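Side-chain contact in fumarate reductase iron-sulfur subunit (Mycolicibacterium smegmatis, PDB 7D6V), which probably relays electrons through its three iron-sulfur clusters from succinate oxidation to quinone in the respiratory chain: residues D189-A194 with K228-D233. Sequence-based numbering, arbitrary orientation.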
ATOM      1  N   ASP B 189      21.751  -6.861 -14.582  1.00 18.08           N
ATOM      2  CA  ASP B 189      21.607  -8.251 -14.155  1.00 18.08           C
ATOM      3  C   ASP B 189      21.237  -8.355 -12.677  1.00 18.08           C
ATOM      4  O   ASP B 189      20.170  -8.872 -12.331  1.00 18.08           O
ATOM      5  CB  ASP B 189      22.900  -9.017 -14.446  1.00 18.08           C
ATOM      6  CG  ASP B 189      22.711 -10.519 -14.399  1.00 18.08           C
ATOM      7  OD1 ASP B 189      21.584 -10.973 -14.122  1.00 18.08           O
ATOM      8  OD2 ASP B 189      23.693 -11.247 -14.649  1.00 18.08           O
ATOM      9  N   ARG B 190      22.116  -7.879 -11.792  1.00 16.07           N
ATOM     10  CA  ARG B 190      21.937  -7.814 -10.341  1.00 16.07           C
ATOM     11  C   ARG B 190      21.996  -9.173  -9.648  1.00 16.07           C
ATOM     12  O   ARG B 190      21.943  -9.219  -8.410  1.00 16.07           O
ATOM     13  CB  ARG B 190      20.625  -7.129  -9.933  1.00 16.07           C
ATOM     14  CG  ARG B 190      20.486  -5.697 -10.399  1.00 16.07           C
ATOM     15  CD  ARG B 190      19.170  -5.113  -9.925  1.00 16.07           C
ATOM     16  NE  ARG B 190      18.768  -3.946 -10.703  1.00 16.07           N
ATOM     17  CZ  ARG B 190      18.143  -4.008 -11.872  1.00 16.07           C
ATOM     18  NH1 ARG B 190      17.848  -5.182 -12.408  1.00 16.07           N
ATOM     19  NH2 ARG B 190      17.816  -2.895 -12.508  1.00 16.07           N
ATOM     20  N   LYS B 191      22.109 -10.277 -10.388  1.00 16.01           N
ATOM     21  CA  LYS B 191      22.079 -11.597  -9.765  1.00 16.01           C
ATOM     22  C   LYS B 191      23.281 -11.813  -8.852  1.00 16.01           C
ATOM     23  O   LYS B 191      23.135 -12.299  -7.727  1.00 16.01           O
ATOM     24  CB  LYS B 191      22.016 -12.680 -10.841  1.00 16.01           C
ATOM     25  CG  LYS B 191      20.644 -12.856 -11.470  1.00 16.01           C
ATOM     26  CD  LYS B 191      20.645 -14.003 -12.460  1.00 16.01           C
ATOM     27  CE  LYS B 191      19.341 -14.079 -13.228  1.00 16.01           C
ATOM     28  NZ  LYS B 191      19.182 -12.939 -14.164  1.00 16.01           N
ATOM     29  N   GLU B 192      24.480 -11.463  -9.323  1.00 17.45           N
ATOM     30  CA  GLU B 192      25.674 -11.620  -8.496  1.00 17.45           C
ATOM     31  C   GLU B 192      25.630 -10.724  -7.268  1.00 17.45           C
ATOM     32  O   GLU B 192      26.004 -11.147  -6.169  1.00 17.45           O
ATOM     33  CB  GLU B 192      26.930 -11.328  -9.317  1.00 17.45           C
ATOM     34  CG  GLU B 192      27.176 -12.302 -10.438  1.00 17.45           C
ATOM     35  CD  GLU B 192      27.450 -13.696  -9.925  1.00 17.45           C
ATOM     36  OE1 GLU B 192      26.641 -14.601 -10.205  1.00 17.45           O
ATOM     37  OE2 GLU B 192      28.477 -13.891  -9.240  1.00 17.45           O
ATOM     38  N   MET B 193      25.186  -9.477  -7.433  1.00 16.85           N
ATOM     39  CA  MET B 193      25.206  -8.556  -6.306  1.00 16.85           C
ATOM     40  C   MET B 193      24.164  -8.926  -5.262  1.00 16.85           C
ATOM     41  O   MET B 193      24.384  -8.690  -4.069  1.00 16.85           O
ATOM     42  CB  MET B 193      25.009  -7.116  -6.777  1.00 16.85           C
ATOM     43  CG  MET B 193      23.669  -6.833  -7.400  1.00 16.85           C
ATOM     44  SD  MET B 193      23.530  -5.155  -8.029  1.00 16.85           S
ATOM     45  CE  MET B 193      24.563  -5.247  -9.486  1.00 16.85           C
ATOM     46  N   ALA B 194      23.043  -9.522  -5.684  1.00 14.96           N
ATOM     47  CA  ALA B 194      22.038  -9.968  -4.726  1.00 14.96           C
ATOM     48  C   ALA B 194      22.618 -10.952  -3.721  1.00 14.96           C
ATOM     49  O   ALA B 194      22.188 -10.985  -2.565  1.00 14.96           O
ATOM     50  CB  ALA B 194      20.855 -10.600  -5.458  1.00 14.96           C
ATOM     51  N   LYS B 228      17.086 -17.228  -5.465  1.00 11.18           N
ATOM     52  CA  LYS B 228      18.105 -18.178  -5.031  1.00 11.18           C
ATOM     53  C   LYS B 228      18.425 -19.176  -6.135  1.00 11.18           C
ATOM     54  O   LYS B 228      19.586 -19.545  -6.331  1.00 11.18           O
ATOM     55  CB  LYS B 228      17.648 -18.900  -3.765  1.00 11.18           C
ATOM     56  CG  LYS B 228      17.800 -18.079  -2.503  1.00 11.18           C
ATOM     57  CD  LYS B 228      17.163 -18.767  -1.317  1.00 11.18           C
ATOM     58  CE  LYS B 228      17.414 -17.999  -0.030  1.00 11.18           C
ATOM     59  NZ  LYS B 228      18.721 -18.336   0.590  1.00 11.18           N
ATOM     60  N   GLU B 229      17.405 -19.615  -6.872  1.00 11.80           N
ATOM     61  CA  GLU B 229      17.641 -20.520  -7.992  1.00 11.80           C
ATOM     62  C   GLU B 229      18.435 -19.843  -9.104  1.00 11.80           C
ATOM     63  O   GLU B 229      19.304 -20.467  -9.721  1.00 11.80           O
ATOM     64  CB  GLU B 229      16.310 -21.050  -8.515  1.00 11.80           C
ATOM     65  CG  GLU B 229      15.631 -22.028  -7.576  1.00 11.80           C
ATOM     66  CD  GLU B 229      16.414 -23.318  -7.414  1.00 11.80           C
ATOM     67  OE1 GLU B 229      16.574 -24.054  -8.410  1.00 11.80           O
ATOM     68  OE2 GLU B 229      16.876 -23.597  -6.290  1.00 11.80           O
ATOM     69  N   ARG B 230      18.157 -18.567  -9.377  1.00 12.35           N
ATOM     70  CA  ARG B 230      18.937 -17.838 -10.377  1.00 12.35           C
ATOM     71  C   ARG B 230      20.380 -17.629  -9.923  1.00 12.35           C
ATOM     72  O   ARG B 230      21.320 -17.738 -10.724  1.00 12.35           O
ATOM     73  CB  ARG B 230      18.257 -16.507 -10.686  1.00 12.35           C
ATOM     74  CG  ARG B 230      16.868 -16.684 -11.264  1.00 12.35           C
ATOM     75  CD  ARG B 230      16.138 -15.379 -11.475  1.00 12.35           C
ATOM     76  NE  ARG B 230      14.828 -15.616 -12.072  1.00 12.35           N
ATOM     77  CZ  ARG B 230      14.233 -14.801 -12.934  1.00 12.35           C
ATOM     78  NH1 ARG B 230      14.824 -13.678 -13.309  1.00 12.35           N
ATOM     79  NH2 ARG B 230      13.043 -15.109 -13.424  1.00 12.35           N
ATOM     80  N   VAL B 231      20.578 -17.334  -8.638  1.00 13.05           N
ATOM     81  CA  VAL B 231      21.929 -17.209  -8.106  1.00 13.05           C
ATOM     82  C   VAL B 231      22.664 -18.539  -8.211  1.00 13.05           C
ATOM     83  O   VAL B 231      23.863 -18.578  -8.501  1.00 13.05           O
ATOM     84  CB  VAL B 231      21.888 -16.690  -6.655  1.00 13.05           C
ATOM     85  CG1 VAL B 231      23.245 -16.835  -5.995  1.00 13.05           C
ATOM     86  CG2 VAL B 231      21.444 -15.243  -6.628  1.00 13.05           C
ATOM     87  N   ALA B 232      21.959 -19.647  -7.975  1.00 12.60           N
ATOM     88  CA  ALA B 232      22.572 -20.961  -8.137  1.00 12.60           C
ATOM     89  C   ALA B 232      22.919 -21.232  -9.594  1.00 12.60           C
ATOM     90  O   ALA B 232      23.938 -21.867  -9.885  1.00 12.60           O
ATOM     91  CB  ALA B 232      21.644 -22.042  -7.592  1.00 12.60           C
ATOM     92  N   ASP B 233      22.073 -20.778 -10.520  1.00 13.25           N
ATOM     93  CA  ASP B 233      22.424 -20.807 -11.937  1.00 13.25           C
ATOM     94  C   ASP B 233      23.766 -20.133 -12.171  1.00 13.25           C
ATOM     95  O   ASP B 233      24.643 -20.673 -12.851  1.00 13.25           O
ATOM     96  CB  ASP B 233      21.356 -20.096 -12.768  1.00 13.25           C
ATOM     97  CG  ASP B 233      20.186 -20.976 -13.103  1.00 13.25           C
ATOM     98  OD1 ASP B 233      20.238 -22.189 -12.827  1.00 13.25           O
ATOM     99  OD2 ASP B 233      19.212 -20.439 -13.662  1.00 13.25           O
TER
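The hydrocarbon end of K191 lies across the base of R230, and this aliphatic contact joins the short helix 191-196 to the long helix 219-235. K191 CE rests 3.7 Å from R230 CB and 3.9 Å from R230 CD, while K191 CD, one carbon back, also approaches R230 CB. The two side chains run at a slant to one another rather than alongside. The next residue, V231, presents a single methyl: its CG2 packs 3.6 Å from K191 O, so that K191 meets the long helix through its carbonyl oxygen as well as its side chain.

The lysine chain stays extended as far as CE and then bends (chi4 69°), which carries NZ to D189 within its own segment. There NZ donates to D189 OD1 at 3.1 Å in a salt bridge, meeting the oxygen almost head-on, in line with its C-O bond. R230, extended from CG to NE, sends its guanidinium to a salt bridge with D181 at the end of helix 171-181, while NH2 hydrogen-bonds G215 O of the membrane anchor subunit. E229 and D233 form salt bridges to that subunit as well, on a helix whose V231 side chain lies about 9 Å from bound ubiquinone-1.

K191 NZ and R230 NH1 come within 4.5 Å, and the carboxylates of D189 and D181 probably offset this like-charge proximity, allowing two cationic side chains to pack through their methylenes.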